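PDB 2W9M: polymerase X from Deinococcus radiodurans, which probably catalyses DNA synthesis from deoxyribonucleoside triphosphates in DNA repair, and carries a zinc-binding PHP domain behind its family X polymerase part. Local coordinates for residues S162-L167 with A526-M531; G399-I404 with S426-F431; L454-G459 with A492-L497; V486-N491 with L509-N514. All coordinates share one frame; numbering follows the deposited sequence.

Interactions 2 and 4 pair neighbouring strands of the seven-stranded parallel sheet of the PHP domain, 396-403 with 422-426 and 485-489 with 511-514; interaction 3 joins loops that leave this sheet. Among these three, interaction 2 comes first and closes before interaction 3 opens; their centres are about 12 Å apart and both reach the same zinc ion. The segments of interactions 3 and 4 alternate along the chain, and probable hydrogen bonds link Asp-496 O to Asn-489 N and Leu-497 N to Glu-487 O. Interaction 1 spans all of these in sequence, tying helix 163-176 of the polymerase part to helix 526-535, with its centre about 14 Å from those of interactions 3 and 4.

Interaction 1. Residues S162-L167 with A526-M531; sequences SLRAGL and ARYGVM
Arg-164 runs past the hydroxyl end of Tyr-528 to a salt bridge between its NH2 and OD1 of Asp-525, the residue just before helix 526-535. Its aliphatic part does the touching across the contact: CG comes within 3.4 Å of Tyr-528 OH, and the guanidinium and phenol planes stand 83° apart. With CG anti to the backbone N (chi1 -179°), the bend at chi3 turns the charged end toward Asp-525, beside the ring. Tyrosine suits this place because its long flat side chain spans segments 163-167 and 526-531, whose axes come no closer than 11.5 Å and cross at 104°. Here the first turn of helix 163-176, in the polymerase part, meets a helix that follows the last strand of the PHP sheet; Ser-162 N-caps that turn, its OG accepting from Ala-165 N. Leu-163 CD2 rests 3.9 Å from Tyr-528 CD2, while Leu-167 CD2 meets CE2 at the ring edge. Replacing Tyr-528 with alanine would probably open a gap between the helices, leaving both leucines and the Arg-164 methylenes without their aromatic support. Met-531 adds a flexible thioether, its SD 4.0 Å from Leu-167 CD2. The guanidinium of Arg-527 presents one face to Leu-167 CD2, 3.7 Å above its plane.

Interaction 2. Residues G399-I404 with S426-F431; sequences GSEVDI and SVHSNF. With ZN (zinc ion), chain E; ZN (zinc ion), chain D.
Glu-401 and His-428 converge on one zinc ion with their side chains at about a right angle. The carboxylate and imidazole planes are turned 63° apart, and the glutamate meets the ring at its edge. Glu-401 OE2 lies 2.1 Å from this zinc and His-428 NE2 binds the same ion at 2.4 Å, so the close approach of these two atoms is that of fellow ligands. Glutamate suits the site because its extended chain, with CG anti to the backbone N (chi1 -171°), carries both oxygens clear of the strand: OE1 binds a second zinc at 2.2 Å. Ser-426 approaches the bridging carboxylate from the neighbouring strand, its OG 2.9 Å from Glu-401 OE2. Asp-403 crosses His-428 obliquely, its OD2 3.4 Å from CB of the histidine. The imidazole is oriented from its far side by Gly-90, whose carbonyl pairs with ND1. Beneath these groups, parallel strand pairing fixes the frame: Ser-426 N donates to Val-402 O, and Ile-404 N donates to Ser-426 O at 2.9 Å. Ile-404 and Val-427 fill the other side with branched aliphatic groups, packed against helix 435-446. His-332, His-334 and Asp-516 complete the second zinc site and His-456 the first. A carboxylate shared by two cations probably has its negative charge drawn to both, which would help hold the metals close together in a buried cluster.

Interaction 3. Residues L454-G459 with A492-L497; sequences LGHATG and AARLDL. With ZN (zinc ion), chain E.
His-456 binds a zinc ion through NE2 at 2.4 Å, and Arg-494 lies flat over its ring. The guanidinium and imidazole planes are only 16° apart and their centres 4.1 Å; NH1 sits above the middle of the ring. An arginine suits this place because its chain, extended from CG to NE, carries a broad flat group that matches the imidazole face; its NE also makes a long, weak ion pair with Asp-516. Glu-401 and His-428 supply the other protein ligands of this zinc.

One shell out, Asp-496 holds the turn that starts at the histidine. His-456 to Gly-459 form a type I beta turn, and the aspartate OD1 accepts from Thr-458 N at 3.0 Å through its syn lone pair. Gly-459 N adds a weak bond of 3.2 Å to the same OD1, and its positive phi of 76° is one that glycine takes easily. With CG anti to the backbone N (chi1 169°), the short aspartate side chain delivers its carboxylate to these amides. Ala-457 CB touches Leu-497 CD1 at 4.3 Å. Further out, Glu-487 OE2 accepts from His-456 N, while Leu-495 and Asp-496 face Asn-489 as a G1 beta bulge.

Both segments are loops that leave strands of the parallel sheet, 453-454 and 485-489; Leu-497 packs on helix 472-482, and Arg-494 touches Pro-94 at the start of helix 94-99.

Interaction 4. Residues V486-N491 with L509-N514; sequences VEINAN and LKFAIN
Backbone hydrogen bonds join Val-486 to Asn-489 with Phe-511 to Asn-514 as parallel strands. Val-486 N donates to Lys-510 O and its carbonyl accepts from Ala-512 N; Ile-488 N then reaches Ala-512 O at 2.8 Å. Just past the strand, Ala-490 N donates to Asn-514 O, 2.6 Å away. These are the last two strands of the PHP sheet, linked through helix 499-505 as a beta-alpha-beta crossover.

Side-chain polar bonds gather round Glu-487, whose two oxygens suit a place with several donors. Its OE1 receives Asn-514 ND2 at 2.7 Å on the anti lone pair, the carboxylate and amide planes standing 80° apart, and also bonds to ND1 of the zinc ligand His-332. Its OE2 is met from above the carboxylate plane by Asn-489 ND2, 2.8 Å off, which also bonds Asp-516. An alanine in place of Glu-487 is likely to leave Asn-514 ND2 and His-332 ND1 without their carboxylate acceptor and take one partner from Asn-489 ND2. Asn-489 OD1 in turn accepts from Asn-491 N, an Asx turn.

Beta-branched Val-486 and Ile-488 suit a strand face packed on Phe-511. Val-486 CG1 lies 3.5 Å from Leu-509 CD1 and 3.7 Å from Phe-511 CD2, and Ile-488 CD1 comes within 4.0 Å of the same ring carbon.

Interaction 1. Residues S162-L167 with A526-M531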
loop_
_atom_site.group_PDB
_atom_site.type_symbol
_atom_site.label_atom_id
_atom_site.label_comp_id
_atom_site.label_asym_id
_atom_site.label_seq_id
_atom_site.Cartn_x
_atom_site.Cartn_y
_atom_site.Cartn_z
ATOM N N SER A 162 -1.039 -5.249 9.052
ATOM C CA SER A 162 -0.428 -4.384 8.052
ATOM C C SER A 162 0.363 -3.297 8.761
ATOM O O SER A 162 0.067 -2.958 9.905
ATOM C CB SER A 162 -1.489 -3.754 7.138
ATOM O OG SER A 162 -2.256 -2.771 7.816
ATOM N N LEU A 163 1.373 -2.759 8.084
ATOM C CA LEU A 163 2.170 -1.679 8.652
ATOM C C LEU A 163 1.285 -0.501 9.041
ATOM O O LEU A 163 1.566 0.200 10.011
ATOM C CB LEU A 163 3.233 -1.216 7.658
ATOM C CG LEU A 163 4.106 -0.041 8.103
ATOM C CD1 LEU A 163 4.801 -0.352 9.425
ATOM C CD2 LEU A 163 5.124 0.310 7.025
ATOM N N ARG A 164 0.213 -0.289 8.281
ATOM C CA ARG A 164 -0.695 0.827 8.529
ATOM C C ARG A 164 -1.400 0.704 9.881
ATOM O O ARG A 164 -1.368 1.631 10.682
ATOM C CB ARG A 164 -1.730 0.943 7.403
ATOM C CG ARG A 164 -2.696 2.101 7.584
ATOM C CD ARG A 164 -3.872 2.042 6.613
ATOM N NE ARG A 164 -3.482 2.318 5.234
ATOM C CZ ARG A 164 -3.517 1.421 4.254
ATOM N NH1 ARG A 164 -3.932 0.184 4.503
ATOM N NH2 ARG A 164 -3.142 1.759 3.028
ATOM N N ALA A 165 -2.033 -0.441 10.124
ATOM C CA ALA A 165 -2.734 -0.682 11.384
ATOM C C ALA A 165 -1.797 -0.646 12.589
ATOM O O ALA A 165 -2.094 -0.003 13.593
ATOM C CB ALA A 165 -3.481 -2.010 11.335
ATOM N N GLY A 166 -0.670 -1.341 12.488
ATOM C CA GLY A 166 0.300 -1.368 13.569
ATOM C C GLY A 166 0.844 0.009 13.910
ATOM O O GLY A 166 0.989 0.366 15.077
ATOM N N LEU A 167 1.144 0.791 12.882
ATOM C CA LEU A 167 1.710 2.122 13.077
ATOM C C LEU A 167 0.669 3.092 13.631
ATOM O O LEU A 167 0.964 3.885 14.523
ATOM C CB LEU A 167 2.289 2.651 11.761
ATOM C CG LEU A 167 3.278 3.817 11.803
ATOM C CD1 LEU A 167 4.255 3.650 12.948
ATOM C CD2 LEU A 167 4.024 3.923 10.478
ATOM N N ALA A 526 2.065 7.976 1.266
ATOM C CA ALA A 526 3.429 8.235 0.810
ATOM C C ALA A 526 4.444 7.878 1.890
ATOM O O ALA A 526 5.526 7.369 1.605
ATOM C CB ALA A 526 3.578 9.682 0.412
ATOM N N ARG A 527 4.069 8.149 3.134
ATOM C CA ARG A 527 4.891 7.866 4.303
ATOM C C ARG A 527 5.306 6.396 4.420
ATOM O O ARG A 527 6.385 6.096 4.925
ATOM C CB ARG A 527 4.134 8.325 5.548
ATOM C CG ARG A 527 4.352 7.524 6.804
ATOM C CD ARG A 527 3.130 7.674 7.707
ATOM N NE ARG A 527 3.480 7.668 9.124
ATOM C CZ ARG A 527 2.590 7.600 10.109
ATOM N NH1 ARG A 527 1.295 7.521 9.825
ATOM N NH2 ARG A 527 2.991 7.601 11.374
ATOM N N TYR A 528 4.457 5.486 3.950
ATOM C CA TYR A 528 4.774 4.059 3.986
ATOM C C TYR A 528 5.735 3.666 2.870
ATOM O O TYR A 528 6.620 2.839 3.070
ATOM C CB TYR A 528 3.499 3.209 3.912
ATOM C CG TYR A 528 2.475 3.563 4.962
ATOM C CD1 TYR A 528 1.245 4.110 4.607
ATOM C CD2 TYR A 528 2.739 3.362 6.310
ATOM C CE1 TYR A 528 0.307 4.443 5.565
ATOM C CE2 TYR A 528 1.807 3.690 7.278
ATOM C CZ TYR A 528 0.592 4.228 6.899
ATOM O OH TYR A 528 -0.337 4.553 7.862
ATOM N N GLY A 529 5.550 4.255 1.694
ATOM C CA GLY A 529 6.457 4.038 0.583
ATOM C C GLY A 529 7.844 4.565 0.897
ATOM O O GLY A 529 8.848 3.939 0.567
ATOM N N VAL A 530 7.895 5.723 1.544
ATOM C CA VAL A 530 9.164 6.331 1.928
ATOM C C VAL A 530 9.944 5.457 2.917
ATOM O O VAL A 530 11.168 5.362 2.828
ATOM C CB VAL A 530 8.962 7.744 2.512
ATOM C CG1 VAL A 530 10.219 8.216 3.216
ATOM C CG2 VAL A 530 8.560 8.718 1.413
ATOM N N MET A 531 9.241 4.818 3.850
ATOM C CA MET A 531 9.886 3.927 4.815
ATOM C C MET A 531 10.561 2.755 4.109
ATOM O O MET A 531 11.629 2.305 4.523
ATOM C CB MET A 531 8.878 3.401 5.842
ATOM C CG MET A 531 8.199 4.481 6.664
ATOM S SD MET A 531 7.130 3.812 7.960
ATOM C CE MET A 531 8.345 3.179 9.119
#

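Interaction 2. Residues G399-I404 with S426-F431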
loop_
_atom_site.group_PDB
_atom_site.type_symbol
_atom_site.label_atom_id
_atom_site.label_comp_id
_atom_site.label_asym_id
_atom_site.label_seq_id
_atom_site.Cartn_x
_atom_site.Cartn_y
_atom_site.Cartn_z
ATOM N N GLY A 399 -2.069 11.516 -16.924
ATOM C CA GLY A 399 -1.564 10.191 -17.206
ATOM C C GLY A 399 -2.672 9.164 -17.261
ATOM O O GLY A 399 -3.859 9.495 -17.208
ATOM N N SER A 400 -2.277 7.903 -17.372
ATOM C CA SER A 400 -3.224 6.803 -17.358
ATOM C C SER A 400 -2.520 5.557 -16.857
ATOM O O SER A 400 -1.331 5.376 -17.103
ATOM C CB SER A 400 -3.782 6.571 -18.764
ATOM O OG SER A 400 -4.541 5.377 -18.819
ATOM N N GLU A 401 -3.238 4.704 -16.137
ATOM C CA GLU A 401 -2.683 3.406 -15.783
ATOM C C GLU A 401 -3.141 2.386 -16.811
ATOM O O GLU A 401 -4.211 1.796 -16.678
ATOM C CB GLU A 401 -3.090 2.967 -14.378
ATOM C CG GLU A 401 -2.346 1.719 -13.933
ATOM C CD GLU A 401 -2.739 1.247 -12.556
ATOM O OE1 GLU A 401 -3.581 1.917 -11.919
ATOM O OE2 GLU A 401 -2.198 0.201 -12.116
ATOM N N VAL A 402 -2.318 2.194 -17.837
ATOM C CA VAL A 402 -2.658 1.341 -18.963
ATOM C C VAL A 402 -2.454 -0.129 -18.613
ATOM O O VAL A 402 -1.366 -0.529 -18.191
ATOM C CB VAL A 402 -1.811 1.709 -20.188
ATOM C CG1 VAL A 402 -2.173 0.839 -21.382
ATOM C CG2 VAL A 402 -1.985 3.180 -20.512
ATOM N N ASP A 403 -3.506 -0.924 -18.783
ATOM C CA ASP A 403 -3.451 -2.350 -18.486
ATOM C C ASP A 403 -2.575 -3.047 -19.521
ATOM O O ASP A 403 -2.607 -2.704 -20.700
ATOM C CB ASP A 403 -4.864 -2.946 -18.489
ATOM C CG ASP A 403 -5.009 -4.132 -17.539
ATOM O OD1 ASP A 403 -4.128 -5.024 -17.541
ATOM O OD2 ASP A 403 -6.015 -4.178 -16.792
ATOM N N ILE A 404 -1.779 -4.010 -19.067
ATOM C CA ILE A 404 -0.960 -4.820 -19.958
ATOM C C ILE A 404 -1.734 -6.074 -20.349
ATOM O O ILE A 404 -1.989 -6.940 -19.510
ATOM C CB ILE A 404 0.358 -5.233 -19.276
ATOM C CG1 ILE A 404 1.139 -3.994 -18.836
ATOM C CG2 ILE A 404 1.191 -6.092 -20.207
ATOM C CD1 ILE A 404 2.324 -4.301 -17.937
ATOM N N SER A 426 0.692 -1.583 -15.992
ATOM C CA SER A 426 0.432 -2.453 -14.852
ATOM C C SER A 426 -0.325 -3.706 -15.256
ATOM O O SER A 426 -1.060 -3.704 -16.242
ATOM C CB SER A 426 -0.382 -1.705 -13.792
ATOM O OG SER A 426 0.335 -0.593 -13.283
ATOM N N VAL A 427 -0.145 -4.768 -14.478
ATOM C CA VAL A 427 -0.919 -5.992 -14.637
ATOM C C VAL A 427 -2.120 -5.970 -13.696
ATOM O O VAL A 427 -1.980 -5.693 -12.506
ATOM C CB VAL A 427 -0.070 -7.242 -14.326
ATOM C CG1 VAL A 427 -0.874 -8.506 -14.571
ATOM C CG2 VAL A 427 1.191 -7.251 -15.164
ATOM N N HIS A 428 -3.300 -6.253 -14.240
ATOM C CA HIS A 428 -4.525 -6.323 -13.450
ATOM C C HIS A 428 -5.378 -7.520 -13.879
ATOM O O HIS A 428 -6.556 -7.626 -13.525
ATOM C CB HIS A 428 -5.335 -5.032 -13.593
ATOM C CG HIS A 428 -4.811 -3.892 -12.776
ATOM N ND1 HIS A 428 -4.829 -3.894 -11.397
ATOM C CD2 HIS A 428 -4.279 -2.703 -13.144
ATOM C CE1 HIS A 428 -4.315 -2.761 -10.952
ATOM N NE2 HIS A 428 -3.971 -2.022 -11.991
ATOM N N SER A 429 -4.767 -8.417 -14.645
ATOM C CA SER A 429 -5.446 -9.589 -15.173
ATOM C C SER A 429 -4.428 -10.695 -15.429
ATOM O O SER A 429 -3.233 -10.426 -15.545
ATOM C CB SER A 429 -6.154 -9.236 -16.479
ATOM O OG SER A 429 -5.210 -8.920 -17.492
ATOM N N ASN A 430 -4.906 -11.935 -15.516
ATOM C CA ASN A 430 -4.045 -13.074 -15.833
ATOM C C ASN A 430 -2.901 -13.280 -14.847
ATOM O O ASN A 430 -1.731 -13.231 -15.222
ATOM C CB ASN A 430 -3.478 -12.926 -17.245
ATOM C CG ASN A 430 -4.511 -13.182 -18.316
ATOM O OD1 ASN A 430 -5.076 -12.247 -18.887
ATOM N ND2 ASN A 430 -4.770 -14.455 -18.593
ATOM N N PHE A 431 -3.238 -13.524 -13.588
ATOM C CA PHE A 431 -2.218 -13.698 -12.561
ATOM C C PHE A 431 -1.654 -15.116 -12.538
ATOM O O PHE A 431 -0.696 -15.399 -11.816
ATOM C CB PHE A 431 -2.779 -13.336 -11.184
ATOM C CG PHE A 431 -2.887 -11.858 -10.942
ATOM C CD1 PHE A 431 -3.677 -11.064 -11.757
ATOM C CD2 PHE A 431 -2.202 -11.264 -9.897
ATOM C CE1 PHE A 431 -3.776 -9.703 -11.533
ATOM C CE2 PHE A 431 -2.299 -9.905 -9.670
ATOM C CZ PHE A 431 -3.086 -9.123 -10.489
HETATM ZN ZN ZN E . -2.892 -0.634 -10.303
HETATM ZN ZN ZN D . -3.397 2.241 -9.723
#

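Interaction 3. Residues L454-G459 with A492-L497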
loop_
_atom_site.group_PDB
_atom_site.type_symbol
_atom_site.label_atom_id
_atom_site.label_comp_id
_atom_site.label_asym_id
_atom_site.label_seq_id
_atom_site.Cartn_x
_atom_site.Cartn_y
_atom_site.Cartn_z
ATOM N N LEU A 454 6.625 1.565 -14.541
ATOM C CA LEU A 454 6.044 0.247 -14.293
ATOM C C LEU A 454 5.341 0.216 -12.929
ATOM O O LEU A 454 5.991 0.341 -11.891
ATOM C CB LEU A 454 7.126 -0.838 -14.341
ATOM C CG LEU A 454 6.695 -2.207 -13.804
ATOM C CD1 LEU A 454 5.572 -2.809 -14.650
ATOM C CD2 LEU A 454 7.867 -3.160 -13.731
ATOM N N GLY A 455 4.019 0.050 -12.930
ATOM C CA GLY A 455 3.255 0.008 -11.690
ATOM C C GLY A 455 3.426 -1.293 -10.913
ATOM O O GLY A 455 3.657 -2.340 -11.514
ATOM N N HIS A 456 3.307 -1.217 -9.586
ATOM C CA HIS A 456 3.467 -2.365 -8.677
ATOM C C HIS A 456 3.929 -3.662 -9.350
ATOM O O HIS A 456 3.130 -4.569 -9.580
ATOM C CB HIS A 456 2.169 -2.610 -7.901
ATOM C CG HIS A 456 0.942 -2.511 -8.745
ATOM N ND1 HIS A 456 0.554 -3.503 -9.615
ATOM C CD2 HIS A 456 0.013 -1.528 -8.859
ATOM C CE1 HIS A 456 -0.560 -3.141 -10.230
ATOM N NE2 HIS A 456 -0.906 -1.945 -9.786
ATOM N N ALA A 457 5.225 -3.746 -9.635
ATOM C CA ALA A 457 5.790 -4.818 -10.465
ATOM C C ALA A 457 5.212 -6.223 -10.262
ATOM O O ALA A 457 4.940 -6.934 -11.232
ATOM C CB ALA A 457 7.310 -4.854 -10.315
ATOM N N THR A 458 5.023 -6.616 -9.009
ATOM C CA THR A 458 4.768 -8.015 -8.672
ATOM C C THR A 458 3.294 -8.397 -8.514
ATOM O O THR A 458 2.942 -9.576 -8.584
ATOM C CB THR A 458 5.556 -8.400 -7.406
ATOM O OG1 THR A 458 6.894 -8.758 -7.782
ATOM C CG2 THR A 458 4.901 -9.559 -6.687
ATOM N N GLY A 459 2.436 -7.404 -8.307
ATOM C CA GLY A 459 1.014 -7.655 -8.160
ATOM C C GLY A 459 0.641 -8.219 -6.799
ATOM O O GLY A 459 -0.517 -8.555 -6.549
ATOM N N ALA A 492 -0.128 0.651 1.569
ATOM C CA ALA A 492 0.304 -0.285 2.614
ATOM C C ALA A 492 0.026 -1.758 2.310
ATOM O O ALA A 492 0.648 -2.644 2.898
ATOM C CB ALA A 492 -0.308 0.099 3.959
ATOM N N ALA A 493 -0.905 -2.027 1.402
ATOM C CA ALA A 493 -1.220 -3.406 1.046
ATOM C C ALA A 493 -0.360 -3.891 -0.108
ATOM O O ALA A 493 -0.420 -5.061 -0.487
ATOM C CB ALA A 493 -2.682 -3.557 0.706
ATOM N N ARG A 494 0.444 -2.998 -0.667
ATOM C CA ARG A 494 1.316 -3.378 -1.771
ATOM C C ARG A 494 2.796 -3.323 -1.395
ATOM O O ARG A 494 3.469 -4.357 -1.378
ATOM C CB ARG A 494 1.029 -2.523 -3.002
ATOM C CG ARG A 494 -0.336 -2.791 -3.614
ATOM C CD ARG A 494 -0.554 -1.937 -4.851
ATOM N NE ARG A 494 -1.903 -2.078 -5.388
ATOM C CZ ARG A 494 -2.311 -3.104 -6.128
ATOM N NH1 ARG A 494 -1.479 -4.097 -6.413
ATOM N NH2 ARG A 494 -3.557 -3.141 -6.580
ATOM N N LEU A 495 3.289 -2.124 -1.090
ATOM C CA LEU A 495 4.700 -1.925 -0.766
ATOM C C LEU A 495 5.561 -2.729 -1.736
ATOM O O LEU A 495 6.344 -3.596 -1.345
ATOM C CB LEU A 495 4.972 -2.309 0.687
ATOM C CG LEU A 495 4.070 -1.549 1.667
ATOM C CD1 LEU A 495 4.454 -1.824 3.106
ATOM C CD2 LEU A 495 4.124 -0.066 1.382
ATOM N N ASP A 496 5.405 -2.409 -3.014
ATOM C CA ASP A 496 5.922 -3.217 -4.105
ATOM C C ASP A 496 6.140 -2.247 -5.255
ATOM O O ASP A 496 5.211 -1.529 -5.614
ATOM C CB ASP A 496 4.861 -4.261 -4.463
ATOM C CG ASP A 496 5.152 -4.992 -5.758
ATOM O OD1 ASP A 496 4.183 -5.481 -6.381
ATOM O OD2 ASP A 496 6.335 -5.088 -6.150
ATOM N N LEU A 497 7.333 -2.194 -5.848
ATOM C CA LEU A 497 8.482 -3.083 -5.621
ATOM C C LEU A 497 8.971 -3.254 -4.178
ATOM O O LEU A 497 9.105 -2.282 -3.435
ATOM C CB LEU A 497 9.647 -2.575 -6.472
ATOM C CG LEU A 497 10.890 -3.445 -6.626
ATOM C CD1 LEU A 497 10.567 -4.685 -7.455
ATOM C CD2 LEU A 497 12.019 -2.637 -7.267
HETATM ZN ZN ZN E . -2.892 -0.634 -10.303
#

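Interaction 4. Residues V486-N491 with L509-N514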
loop_
_atom_site.group_PDB
_atom_site.type_symbol
_atom_site.label_atom_id
_atom_site.label_comp_id
_atom_site.label_asym_id
_atom_site.label_seq_id
_atom_site.Cartn_x
_atom_site.Cartn_y
_atom_site.Cartn_z
ATOM N N VAL A 486 10.778 2.314 -12.278
ATOM C CA VAL A 486 10.001 1.282 -11.610
ATOM C C VAL A 486 9.368 1.831 -10.336
ATOM O O VAL A 486 10.001 2.573 -9.582
ATOM C CB VAL A 486 10.851 0.019 -11.326
ATOM C CG1 VAL A 486 12.239 0.401 -10.889
ATOM C CG2 VAL A 486 10.181 -0.863 -10.281
ATOM N N GLU A 487 8.108 1.480 -10.110
ATOM C CA GLU A 487 7.339 2.068 -9.024
ATOM C C GLU A 487 7.545 1.338 -7.705
ATOM O O GLU A 487 7.606 0.110 -7.660
ATOM C CB GLU A 487 5.850 2.086 -9.390
ATOM C CG GLU A 487 4.896 2.360 -8.231
ATOM C CD GLU A 487 3.450 2.516 -8.693
ATOM O OE1 GLU A 487 3.119 3.588 -9.243
ATOM O OE2 GLU A 487 2.645 1.572 -8.511
ATOM N N ILE A 488 7.674 2.109 -6.635
ATOM C CA ILE A 488 7.565 1.578 -5.290
ATOM C C ILE A 488 6.210 2.029 -4.770
ATOM O O ILE A 488 6.053 3.154 -4.298
ATOM C CB ILE A 488 8.685 2.093 -4.372
ATOM C CG1 ILE A 488 10.048 1.595 -4.858
ATOM C CG2 ILE A 488 8.439 1.659 -2.936
ATOM C CD1 ILE A 488 11.210 2.160 -4.074
ATOM N N ASN A 489 5.221 1.151 -4.893
ATOM C CA ASN A 489 3.848 1.500 -4.574
ATOM C C ASN A 489 3.685 1.682 -3.076
ATOM O O ASN A 489 3.857 0.741 -2.301
ATOM C CB ASN A 489 2.891 0.437 -5.117
ATOM C CG ASN A 489 1.460 0.922 -5.191
ATOM O OD1 ASN A 489 0.831 1.187 -4.169
ATOM N ND2 ASN A 489 0.937 1.037 -6.404
ATOM N N ALA A 490 3.365 2.906 -2.676
ATOM C CA ALA A 490 3.301 3.269 -1.265
ATOM C C ALA A 490 2.063 2.747 -0.534
ATOM O O ALA A 490 2.015 2.786 0.694
ATOM C CB ALA A 490 3.421 4.782 -1.101
ATOM N N ASN A 491 1.062 2.270 -1.271
ATOM C CA ASN A 491 -0.121 1.702 -0.624
ATOM C C ASN A 491 0.290 0.566 0.308
ATOM O O ASN A 491 0.975 -0.363 -0.113
ATOM C CB ASN A 491 -1.150 1.223 -1.656
ATOM C CG ASN A 491 -2.415 0.665 -1.011
ATOM O OD1 ASN A 491 -2.433 -0.461 -0.513
ATOM N ND2 ASN A 491 -3.480 1.451 -1.029
ATOM N N LEU A 509 18.472 1.601 -11.409
ATOM C CA LEU A 509 17.140 2.083 -11.755
ATOM C C LEU A 509 16.834 3.434 -11.126
ATOM O O LEU A 509 17.409 3.804 -10.099
ATOM C CB LEU A 509 16.071 1.075 -11.323
ATOM C CG LEU A 509 16.195 -0.350 -11.858
ATOM C CD1 LEU A 509 15.283 -1.294 -11.083
ATOM C CD2 LEU A 509 15.880 -0.384 -13.338
ATOM N N LYS A 510 15.933 4.173 -11.765
ATOM C CA LYS A 510 15.285 5.302 -11.124
ATOM C C LYS A 510 13.946 4.803 -10.610
ATOM O O LYS A 510 13.289 3.999 -11.262
ATOM C CB LYS A 510 15.085 6.451 -12.109
ATOM C CG LYS A 510 16.344 7.247 -12.389
ATOM C CD LYS A 510 16.018 8.664 -12.837
ATOM C CE LYS A 510 15.778 9.587 -11.649
ATOM N NZ LYS A 510 14.722 9.073 -10.730
ATOM N N PHE A 511 13.540 5.266 -9.440
ATOM C CA PHE A 511 12.305 4.778 -8.845
ATOM C C PHE A 511 11.262 5.877 -8.740
ATOM O O PHE A 511 11.573 7.065 -8.849
ATOM C CB PHE A 511 12.575 4.184 -7.463
ATOM C CG PHE A 511 13.565 3.059 -7.477
ATOM C CD1 PHE A 511 14.920 3.316 -7.382
ATOM C CD2 PHE A 511 13.140 1.746 -7.599
ATOM C CE1 PHE A 511 15.837 2.284 -7.402
ATOM C CE2 PHE A 511 14.048 0.712 -7.615
ATOM C CZ PHE A 511 15.402 0.982 -7.516
ATOM N N ALA A 512 10.018 5.467 -8.529
ATOM C CA ALA A 512 8.945 6.404 -8.262
ATOM C C ALA A 512 8.152 5.937 -7.040
ATOM O O ALA A 512 7.590 4.839 -7.039
ATOM C CB ALA A 512 8.038 6.523 -9.485
ATOM N N ILE A 513 8.121 6.758 -5.997
ATOM C CA ILE A 513 7.326 6.446 -4.817
ATOM C C ILE A 513 5.909 6.974 -5.005
ATOM O O ILE A 513 5.643 8.155 -4.796
ATOM C CB ILE A 513 7.950 7.027 -3.534
ATOM C CG1 ILE A 513 9.409 6.588 -3.410
ATOM C CG2 ILE A 513 7.177 6.575 -2.306
ATOM C CD1 ILE A 513 10.146 7.234 -2.248
ATOM N N ASN A 514 5.007 6.085 -5.410
ATOM C CA ASN A 514 3.639 6.460 -5.766
ATOM C C ASN A 514 2.610 5.881 -4.799
ATOM O O ASN A 514 2.675 4.705 -4.445
ATOM C CB ASN A 514 3.318 5.999 -7.190
ATOM C CG ASN A 514 4.272 6.587 -8.230
ATOM O OD1 ASN A 514 5.026 7.523 -7.947
ATOM N ND2 ASN A 514 4.239 6.037 -9.442
#